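Local structure of platelet aggregation factor Sm-hPAF (Streptococcus mitis, 4GWI) at residues K16-S21 with A55-L61; Q20-H25 with T47-E52; R31-V37 with L138-E142. The protein probably forms pores in cholesterol-containing host membranes as a cholesterol-dependent cytolysin, and through the lectin domain described here binds fucosylated glycans such as Lewis y. The protein carries 2 engineered substitutions. All blocks are in the same frame, centred on the assembly; numbering follows the deposited sequence.

Interaction 1 of 3, residues K16-S21 with A55-L61. With MG (magnesium ion), chain E.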
loop_
_atom_site.group_PDB
_atom_site.type_symbol
_atom_site.label_atom_id
_atom_site.label_comp_id
_atom_site.label_asym_id
_atom_site.label_seq_id
_atom_site.Cartn_x
_atom_site.Cartn_y
_atom_site.Cartn_z
ATOM N N LYS A 16 3.022 -12.020 -1.374
ATOM C CA LYS A 16 1.898 -12.202 -2.310
ATOM C C LYS A 16 2.106 -11.503 -3.663
ATOM O O LYS A 16 3.066 -10.737 -3.814
ATOM C CB LYS A 16 0.662 -11.619 -1.613
ATOM C CG LYS A 16 0.182 -12.313 -0.319
ATOM C CD LYS A 16 -0.352 -13.710 -0.700
ATOM C CE LYS A 16 -0.927 -14.391 0.534
ATOM N NZ LYS A 16 -0.001 -14.591 1.663
ATOM N N GLN A 17 1.255 -11.824 -4.656
ATOM C CA GLN A 17 1.376 -11.201 -5.945
ATOM C C GLN A 17 1.027 -9.723 -5.855
ATOM O O GLN A 17 0.030 -9.342 -5.209
ATOM C CB GLN A 17 0.382 -11.887 -6.854
ATOM C CG GLN A 17 0.573 -11.438 -8.305
ATOM C CD GLN A 17 -0.506 -12.161 -9.164
ATOM O OE1 GLN A 17 -1.711 -12.284 -8.717
ATOM N NE2 GLN A 17 -0.170 -12.461 -10.385
ATOM N N ALA A 18 1.827 -8.865 -6.394
ATOM C CA ALA A 18 1.612 -7.384 -6.331
ATOM C C ALA A 18 1.769 -6.906 -7.725
ATOM O O ALA A 18 2.491 -7.442 -8.606
ATOM C CB ALA A 18 2.604 -6.674 -5.352
ATOM N N SER A 19 1.123 -5.771 -7.936
ATOM C CA SER A 19 1.182 -5.118 -9.288
ATOM C C SER A 19 0.977 -3.614 -9.069
ATOM O O SER A 19 0.597 -3.148 -8.012
ATOM C CB SER A 19 0.123 -5.641 -10.284
ATOM O OG SER A 19 -1.159 -5.412 -9.779
ATOM N N GLN A 20 1.278 -2.839 -10.122
ATOM C CA GLN A 20 1.092 -1.394 -9.977
ATOM C C GLN A 20 0.887 -0.809 -11.416
ATOM O O GLN A 20 1.071 -1.506 -12.447
ATOM C CB GLN A 20 2.322 -0.768 -9.203
ATOM C CG GLN A 20 3.643 -0.989 -9.985
ATOM C CD GLN A 20 4.843 -0.643 -9.152
ATOM O OE1 GLN A 20 4.733 -0.358 -7.963
ATOM N NE2 GLN A 20 6.047 -0.709 -9.784
ATOM N N SER A 21 0.489 0.436 -11.406
ATOM C CA SER A 21 0.115 1.094 -12.697
ATOM C C SER A 21 1.220 1.202 -13.710
ATOM O O SER A 21 0.901 1.100 -14.918
ATOM C CB SER A 21 -0.514 2.494 -12.324
ATOM O OG SER A 21 0.379 3.270 -11.578
ATOM N N ALA A 55 -1.636 7.281 -10.093
ATOM C CA ALA A 55 -0.791 6.032 -9.966
ATOM C C ALA A 55 -1.428 5.145 -8.856
ATOM O O ALA A 55 -2.043 5.643 -7.898
ATOM C CB ALA A 55 0.590 6.476 -9.524
ATOM N N TRP A 56 -1.193 3.846 -9.009
ATOM C CA TRP A 56 -1.733 2.951 -7.984
ATOM C C TRP A 56 -0.811 1.706 -7.835
ATOM O O TRP A 56 -0.020 1.399 -8.715
ATOM C CB TRP A 56 -3.229 2.525 -8.286
ATOM C CG TRP A 56 -3.387 1.821 -9.637
ATOM C CD1 TRP A 56 -3.741 2.430 -10.876
ATOM C CD2 TRP A 56 -3.032 0.453 -9.984
ATOM N NE1 TRP A 56 -3.742 1.482 -11.891
ATOM C CE2 TRP A 56 -3.316 0.278 -11.424
ATOM C CE3 TRP A 56 -2.651 -0.688 -9.237
ATOM C CZ2 TRP A 56 -3.044 -0.942 -12.103
ATOM C CZ3 TRP A 56 -2.404 -1.888 -9.909
ATOM C CH2 TRP A 56 -2.594 -2.016 -11.330
ATOM N N TRP A 57 -1.024 1.023 -6.708
ATOM C CA TRP A 57 -0.297 -0.244 -6.412
ATOM C C TRP A 57 -1.319 -1.157 -5.767
ATOM O O TRP A 57 -2.248 -0.684 -5.058
ATOM C CB TRP A 57 0.811 0.158 -5.408
ATOM C CG TRP A 57 1.523 -1.074 -4.877
ATOM C CD1 TRP A 57 2.758 -1.637 -5.377
ATOM C CD2 TRP A 57 1.129 -1.894 -3.754
ATOM N NE1 TRP A 57 3.081 -2.790 -4.607
ATOM C CE2 TRP A 57 2.150 -2.938 -3.645
ATOM C CE3 TRP A 57 0.049 -1.857 -2.841
ATOM C CZ2 TRP A 57 2.050 -3.957 -2.707
ATOM C CZ3 TRP A 57 -0.050 -2.872 -1.885
ATOM C CH2 TRP A 57 0.989 -3.860 -1.786
ATOM N N GLN A 58 -1.212 -2.483 -5.973
ATOM C CA GLN A 58 -2.200 -3.417 -5.429
ATOM C C GLN A 58 -1.503 -4.701 -5.006
ATOM O O GLN A 58 -0.514 -5.123 -5.656
ATOM C CB GLN A 58 -3.184 -3.746 -6.559
ATOM C CG GLN A 58 -4.259 -4.755 -6.114
ATOM C CD GLN A 58 -5.194 -4.910 -7.300
ATOM O OE1 GLN A 58 -4.954 -5.758 -8.167
ATOM N NE2 GLN A 58 -6.149 -4.021 -7.344
ATOM N N VAL A 59 -2.006 -5.323 -3.920
ATOM C CA VAL A 59 -1.587 -6.709 -3.634
ATOM C C VAL A 59 -2.858 -7.593 -3.684
ATOM O O VAL A 59 -3.956 -7.209 -3.231
ATOM C CB VAL A 59 -0.904 -6.773 -2.268
ATOM C CG1 VAL A 59 -1.780 -6.155 -1.133
ATOM C CG2 VAL A 59 -0.428 -8.269 -1.964
ATOM N N ASP A 60 -2.647 -8.790 -4.248
ATOM C CA ASP A 60 -3.707 -9.882 -4.278
ATOM C C ASP A 60 -3.410 -10.771 -3.116
ATOM O O ASP A 60 -2.360 -11.514 -3.117
ATOM C CB ASP A 60 -3.599 -10.583 -5.614
ATOM C CG ASP A 60 -4.617 -11.669 -5.762
ATOM O OD1 ASP A 60 -5.320 -11.930 -4.807
ATOM O OD2 ASP A 60 -4.567 -12.272 -6.860
ATOM N N LEU A 61 -4.270 -10.807 -2.125
ATOM C CA LEU A 61 -4.071 -11.700 -0.949
ATOM C C LEU A 61 -4.268 -13.163 -1.311
ATOM O O LEU A 61 -3.965 -14.032 -0.426
ATOM C CB LEU A 61 -4.999 -11.305 0.200
ATOM C CG LEU A 61 -4.873 -9.860 0.684
ATOM C CD1 LEU A 61 -5.900 -9.515 1.726
ATOM C CD2 LEU A 61 -3.448 -9.572 1.254
HETATM MG MG MG E . -4.074 -12.113 -8.977
HETATM O O HOH W 1 -1.076 -13.609 -4.267
HETATM O O HOH W 2 -2.305 -7.754 -8.160
HETATM O O HOH W 3 -6.230 -11.959 -9.577
HETATM O O HOH W 4 -3.849 -10.275 -9.157
HETATM O O HOH W 5 -3.662 -12.417 -11.072
#
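Ser21 OG is held by two bonds: it accepts the backbone N-H of Trp56 at 3.1 Å and donates to Glu52. The first of these lies just past the end of an antiparallel ladder in which strand 17-20, an outermost strand of a five-stranded sheet in this F-type lectin domain, runs beside strand 56-61. Ser19 and Gln58 form a hydrogen-bonded pair, with Gln58 N meeting Ser19 O at 2.8 Å. Further along, Asp60 N points at Gln17 O over 2.9 Å in an almost straight bond. Gln20 and Ser21 lie over one face of the Trp56 indole, and Ser21 CB sits 3.5 Å from the centroid of its five-membered ring as a CH-pi contact; Ser19 OG meets the same indole at its edge. On the sheet face shared by Ala18 and Gln20, Ala18 CB packs 3.8 Å from Trp57 CZ2, while Trp57 NE1 bonds to Ala29 O. Gln17 and Asp60 project from the other face, each with CG trans to the backbone N (chi1 -172° and -179°), and their oxygens converge on a magnesium ion. Gln17 OE1 binds it at 2.4 Å and Asp60 OD2 at 2.2 Å; three waters are further ligands. Asp60 OD1 also forms a salt bridge with Arg123 NE and accepts a hydrogen bond from Gly62 N. The metal therefore bridges the two strands, and with Arg123 it would favour an ionised Asp60.

Interaction 2 of 3, residues Q20-H25 with T47-E52. Engineered in segment 20-25: His25 (natural residue Tyr). With FUC (alpha-L-fucopyranose), chain B.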
loop_
_atom_site.group_PDB
_atom_site.type_symbol
_atom_site.label_atom_id
_atom_site.label_comp_id
_atom_site.label_asym_id
_atom_site.label_seq_id
_atom_site.Cartn_x
_atom_site.Cartn_y
_atom_site.Cartn_z
ATOM N N GLN A 20 1.278 -2.839 -10.122
ATOM C CA GLN A 20 1.092 -1.394 -9.977
ATOM C C GLN A 20 0.887 -0.809 -11.416
ATOM O O GLN A 20 1.071 -1.506 -12.447
ATOM C CB GLN A 20 2.322 -0.768 -9.203
ATOM C CG GLN A 20 3.643 -0.989 -9.985
ATOM C CD GLN A 20 4.843 -0.643 -9.152
ATOM O OE1 GLN A 20 4.733 -0.358 -7.963
ATOM N NE2 GLN A 20 6.047 -0.709 -9.784
ATOM N N SER A 21 0.489 0.436 -11.406
ATOM C CA SER A 21 0.115 1.094 -12.697
ATOM C C SER A 21 1.220 1.202 -13.710
ATOM O O SER A 21 0.901 1.100 -14.918
ATOM C CB SER A 21 -0.514 2.494 -12.324
ATOM O OG SER A 21 0.379 3.270 -11.578
ATOM N N SER A 22 2.469 1.360 -13.335
ATOM C CA SER A 22 3.568 1.293 -14.215
ATOM C C SER A 22 4.798 1.146 -13.285
ATOM O O SER A 22 4.657 1.324 -12.052
ATOM C CB SER A 22 3.717 2.670 -14.976
ATOM O OG SER A 22 3.748 3.799 -14.076
ATOM N N THR A 23 5.973 0.927 -13.897
ATOM C CA THR A 23 7.203 0.781 -13.112
ATOM C C THR A 23 8.290 1.664 -13.653
ATOM O O THR A 23 8.442 1.672 -14.895
ATOM C CB THR A 23 7.646 -0.734 -13.154
ATOM O OG1 THR A 23 6.539 -1.533 -12.609
ATOM C CG2 THR A 23 8.915 -0.945 -12.318
ATOM N N ALA A 24 8.999 2.400 -12.810
ATOM C CA ALA A 24 10.104 3.232 -13.229
ATOM C C ALA A 24 11.235 3.039 -12.265
ATOM O O ALA A 24 11.015 2.620 -11.102
ATOM C CB ALA A 24 9.682 4.718 -13.179
ATOM N N HIS A 25 12.436 3.389 -12.700
ATOM C CA HIS A 25 13.607 3.354 -11.830
ATOM C C HIS A 25 13.812 1.987 -11.154
ATOM O O HIS A 25 14.398 1.926 -10.048
ATOM C CB HIS A 25 13.589 4.425 -10.738
ATOM C CG HIS A 25 13.669 5.842 -11.319
ATOM N ND1 HIS A 25 14.795 6.261 -11.967
ATOM C CD2 HIS A 25 12.758 6.906 -11.317
ATOM C CE1 HIS A 25 14.612 7.539 -12.365
ATOM N NE2 HIS A 25 13.368 7.935 -12.010
ATOM N N THR A 47 9.071 0.684 -3.886
ATOM C CA THR A 47 8.537 0.605 -5.278
ATOM C C THR A 47 8.592 2.007 -5.926
ATOM O O THR A 47 8.885 3.019 -5.251
ATOM C CB THR A 47 7.045 0.243 -5.244
ATOM O OG1 THR A 47 6.252 1.284 -4.611
ATOM C CG2 THR A 47 6.725 -1.032 -4.399
ATOM N N HIS A 48 8.277 2.018 -7.242
ATOM C CA HIS A 48 8.207 3.360 -7.935
ATOM C C HIS A 48 7.472 3.182 -9.220
ATOM O O HIS A 48 7.822 2.309 -10.040
ATOM C CB HIS A 48 9.694 3.791 -8.269
ATOM C CG HIS A 48 9.890 5.261 -8.427
ATOM N ND1 HIS A 48 9.154 6.060 -9.289
ATOM C CD2 HIS A 48 10.855 6.065 -7.828
ATOM C CE1 HIS A 48 9.645 7.339 -9.193
ATOM N NE2 HIS A 48 10.667 7.348 -8.298
ATOM N N THR A 49 6.407 3.988 -9.397
ATOM C CA THR A 49 5.740 3.989 -10.705
ATOM C C THR A 49 6.287 5.169 -11.566
ATOM O O THR A 49 7.143 5.943 -11.101
ATOM C CB THR A 49 4.244 4.211 -10.586
ATOM O OG1 THR A 49 3.967 5.520 -10.053
ATOM C CG2 THR A 49 3.548 3.224 -9.543
ATOM N N ASN A 50 5.765 5.229 -12.798
ATOM C CA ASN A 50 6.079 6.445 -13.550
ATOM C C ASN A 50 5.445 7.636 -12.833
ATOM O O ASN A 50 4.540 7.540 -12.038
ATOM C CB ASN A 50 5.443 6.307 -14.914
ATOM C CG ASN A 50 6.071 5.212 -15.773
ATOM O OD1 ASN A 50 7.237 4.871 -15.598
ATOM N ND2 ASN A 50 5.347 4.810 -16.823
ATOM N N PHE A 51 5.927 8.821 -13.230
ATOM C CA PHE A 51 5.188 10.056 -12.916
ATOM C C PHE A 51 3.990 10.024 -13.820
ATOM O O PHE A 51 4.120 9.982 -15.092
ATOM C CB PHE A 51 6.024 11.300 -13.295
ATOM C CG PHE A 51 7.092 11.667 -12.349
ATOM C CD1 PHE A 51 6.995 12.852 -11.508
ATOM C CD2 PHE A 51 8.246 10.903 -12.279
ATOM C CE1 PHE A 51 8.019 13.148 -10.631
ATOM C CE2 PHE A 51 9.231 11.180 -11.352
ATOM C CZ PHE A 51 9.146 12.325 -10.529
ATOM N N GLU A 52 2.790 9.941 -13.260
ATOM C CA GLU A 52 1.584 9.754 -14.064
ATOM C C GLU A 52 0.417 10.208 -13.230
ATOM O O GLU A 52 0.567 10.488 -12.008
ATOM C CB GLU A 52 1.416 8.316 -14.531
ATOM C CG GLU A 52 1.188 7.310 -13.322
ATOM C CD GLU A 52 1.139 5.901 -13.846
ATOM O OE1 GLU A 52 0.635 5.602 -14.979
ATOM O OE2 GLU A 52 1.650 5.046 -13.100
HETATM C C1 FUC B . 15.227 10.691 -6.418
HETATM C C2 FUC B . 14.013 11.436 -6.942
HETATM C C3 FUC B . 13.686 11.021 -8.343
HETATM C C4 FUC B . 13.430 9.528 -8.342
HETATM C C5 FUC B . 14.682 8.867 -7.806
HETATM C C6 FUC B . 14.564 7.361 -7.788
HETATM O O2 FUC B . 14.282 12.828 -6.910
HETATM O O3 FUC B . 12.572 11.702 -8.757
HETATM O O4 FUC B . 12.309 9.268 -7.541
HETATM O O5 FUC B . 14.979 9.315 -6.515
HETATM O O HOH W 6 4.209 1.763 -6.254
HETATM O O HOH W 7 -0.323 3.540 -16.040
#
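Two irregular segments of the long connection between strands 17-20 and 56-61 pack across each other next to the fucose pocket, their end-to-end directions nearly at right angles. At one end the contact is polar. Glu52 OE2 receives the hydroxyls of Ser21 (OG, 2.7 Å) and Ser22 (OG, 2.6 Å), which reach it from opposite faces of the carboxylate plane. Ser22 OG also accepts Asn50 N at 2.8 Å, tying residues 50 and 52 to one hydroxyl. Midway, Ala24 N bonds to His48 O over 3.0 Å, and Ala24 CB packs against Asn50 OD1. Toward the sugar the contact becomes aromatic. His48, with Arg75 and Arg83, supplies the His-Arg-Arg set of the F-type lectin fucose motif, and both arginines hydrogen-bond the fucose as well. With CG turned anti to N (chi1 -156°), the His48 ring reaches the sugar and is fixed from both nitrogens: ND1 donates to Thr49 O at 2.7 Å, in the ring plane, and NE2 meets fucose O4 at 2.6 Å along an almost straight bond (169°). His25, an engineered residue that is Tyr in the natural sequence, turns its ring edge to the face of His48 in a T-shaped pair, centroids 5.0 Å apart and planes at 62°. The fucose methyl C6 lies over one face of the His25 ring, offset toward its rim, 3.9 Å from His25 CG, and this side chain also touches an N-acetylglucosamine of the glycan.

Interaction 3 of 3, residues R31-V37 with L138-E142. With CA (calcium ion), chain F.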
loop_
_atom_site.group_PDB
_atom_site.type_symbol
_atom_site.label_atom_id
_atom_site.label_comp_id
_atom_site.label_asym_id
_atom_site.label_seq_id
_atom_site.Cartn_x
_atom_site.Cartn_y
_atom_site.Cartn_z
ATOM N N ARG A 31 8.461 -5.064 -4.348
ATOM C CA ARG A 31 9.282 -4.527 -3.205
ATOM C C ARG A 31 8.474 -4.098 -2.024
ATOM O O ARG A 31 8.985 -3.923 -0.887
ATOM C CB ARG A 31 10.110 -3.359 -3.717
ATOM C CG ARG A 31 11.196 -3.837 -4.678
ATOM C CD ARG A 31 11.886 -2.588 -5.243
ATOM N NE ARG A 31 12.978 -3.082 -6.153
ATOM C CZ ARG A 31 13.921 -2.236 -6.613
ATOM N NH1 ARG A 31 14.954 -2.746 -7.372
ATOM N NH2 ARG A 31 13.873 -0.909 -6.367
ATOM N N ALA A 32 7.142 -3.860 -2.176
ATOM C CA ALA A 32 6.353 -3.452 -1.017
ATOM C C ALA A 32 5.788 -4.648 -0.239
ATOM O O ALA A 32 5.177 -4.434 0.791
ATOM C CB ALA A 32 5.137 -2.516 -1.501
ATOM N N VAL A 33 6.064 -5.856 -0.751
ATOM C CA VAL A 33 5.653 -7.057 0.027
ATOM C C VAL A 33 6.829 -8.044 0.199
ATOM O O VAL A 33 6.651 -9.258 0.395
ATOM C CB VAL A 33 4.395 -7.774 -0.601
ATOM C CG1 VAL A 33 3.180 -6.823 -0.417
ATOM C CG2 VAL A 33 4.679 -8.161 -2.057
ATOM N N ASP A 34 8.031 -7.459 0.262
ATOM C CA ASP A 34 9.203 -8.331 0.367
ATOM C C ASP A 34 9.652 -8.505 1.807
ATOM O O ASP A 34 10.757 -9.138 1.983
ATOM C CB ASP A 34 10.366 -7.772 -0.516
ATOM C CG ASP A 34 10.880 -6.428 -0.028
ATOM O OD1 ASP A 34 10.394 -5.816 0.898
ATOM O OD2 ASP A 34 11.904 -5.983 -0.665
ATOM N N GLY A 35 8.936 -8.015 2.808
ATOM C CA GLY A 35 9.301 -8.250 4.198
ATOM C C GLY A 35 10.398 -7.363 4.641
ATOM O O GLY A 35 11.029 -7.642 5.719
ATOM N N ASN A 36 10.612 -6.209 3.993
ATOM C CA ASN A 36 11.663 -5.268 4.377
ATOM C C ASN A 36 11.120 -3.876 4.341
ATOM O O ASN A 36 10.767 -3.364 3.201
ATOM C CB ASN A 36 12.799 -5.441 3.343
ATOM C CG ASN A 36 14.022 -4.592 3.716
ATOM O OD1 ASN A 36 13.962 -3.735 4.585
ATOM N ND2 ASN A 36 15.128 -4.840 2.943
ATOM N N VAL A 37 10.974 -3.213 5.478
ATOM C CA VAL A 37 10.429 -1.850 5.540
ATOM C C VAL A 37 11.447 -0.715 5.297
ATOM O O VAL A 37 11.110 0.446 5.413
ATOM C CB VAL A 37 9.668 -1.576 6.847
ATOM C CG1 VAL A 37 8.577 -2.640 7.028
ATOM C CG2 VAL A 37 10.678 -1.595 8.086
ATOM N N LEU A 138 6.191 3.015 -2.342
ATOM C CA LEU A 138 5.905 2.503 -0.995
ATOM C C LEU A 138 7.074 1.615 -0.562
ATOM O O LEU A 138 7.554 0.752 -1.369
ATOM C CB LEU A 138 4.634 1.603 -1.081
ATOM C CG LEU A 138 3.423 2.446 -1.427
ATOM C CD1 LEU A 138 2.333 1.490 -2.021
ATOM C CD2 LEU A 138 2.878 3.082 -0.147
ATOM N N ALA A 139 7.555 1.818 0.687
ATOM C CA ALA A 139 8.589 0.879 1.101
ATOM C C ALA A 139 8.032 -0.484 1.499
ATOM O O ALA A 139 8.653 -1.482 1.399
ATOM C CB ALA A 139 9.250 1.516 2.365
ATOM N N GLU A 140 6.777 -0.495 1.997
ATOM C CA GLU A 140 6.152 -1.797 2.378
ATOM C C GLU A 140 4.664 -1.501 2.637
ATOM O O GLU A 140 4.307 -0.403 3.069
ATOM C CB GLU A 140 6.801 -2.297 3.728
ATOM C CG GLU A 140 6.492 -3.802 3.940
ATOM C CD GLU A 140 7.321 -4.788 3.098
ATOM O OE1 GLU A 140 8.120 -4.442 2.202
ATOM O OE2 GLU A 140 7.079 -6.012 3.272
ATOM N N VAL A 141 3.858 -2.536 2.306
ATOM C CA VAL A 141 2.442 -2.506 2.770
ATOM C C VAL A 141 2.232 -3.845 3.483
ATOM O O VAL A 141 2.531 -4.940 2.937
ATOM C CB VAL A 141 1.539 -2.470 1.505
ATOM C CG1 VAL A 141 0.069 -2.590 1.971
ATOM C CG2 VAL A 141 1.700 -1.134 0.769
ATOM N N GLU A 142 1.787 -3.724 4.718
ATOM C CA GLU A 142 1.532 -4.956 5.538
ATOM C C GLU A 142 0.035 -5.025 5.807
ATOM O O GLU A 142 -0.633 -3.966 5.922
ATOM C CB GLU A 142 2.257 -4.835 6.905
ATOM C CG GLU A 142 3.788 -4.857 6.663
ATOM C CD GLU A 142 4.530 -4.635 7.981
ATOM O OE1 GLU A 142 3.972 -4.150 9.002
ATOM O OE2 GLU A 142 5.777 -4.942 7.940
HETATM CA CA CA F . 9.978 -3.378 1.051
#
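Glu140 and Ala32 bury the most surface here, followed by Val37, at the calcium site of the F-type lectin fold, where segment 31-37 packs against the classic beta bulge formed by Ala139 and Glu140 opposite Tyr73. Of the three, Glu140 is the calcium ligand; Ala32 and Val37 pack beside the site. Glu140 extends with CG trans to N, then bends at chi2 (77°) so that its carboxylate turns into the loop. One oxygen, OE1, binds calcium at 2.4 Å; the other, OE2, takes the N-H of Gly35 at 2.8 Å on its syn side, tilted 26° out of the carboxylate plane. Asp34 brings a second carboxylate, nearly coplanar with the first, and contributes OD1 to the ion. Backbone oxygens supply the rest from these segments: Arg31 O at 2.2 Å, Asn36 O and Ala139 O, while Ser45 completes the site. Shared metal binding thus gathers oxygens that would otherwise repel each other. Ala32 joins the loop to the strand, its O accepting Val141 N over 2.8 Å, and its methyl faces Leu138, Val141 and Trp57. Glu142 OE1 is hydrogen-bonded to Tyr73 OH. Val37 crosses the Glu140 side chain at about a right angle, its CG1 resting 3.8 Å from Glu140 CB and also touching Glu142 OE2.

From the N terminus, residues 16-21 hold edge strand 17-20, and the chain runs straight into the loop 20-25, so interactions 1 and 2 start from the same stretch and share Gln20 and Ser21. Interaction 2 closes the loop between 25 and 47, and interaction 1 closes the wider one around it when strand 56-61 returns beside strand 17-20: the first closure nests in the second. Interaction 3 crosses both, because 31-37 lies inside these loops while 138-142 comes from the last strand. Trp57 of interaction 1 packs on Ala32, Val33 and Val141, and Thr47 OG1 bonds Leu138 N, thereby joining the sugar-binding loops, the calcium site and both sheets.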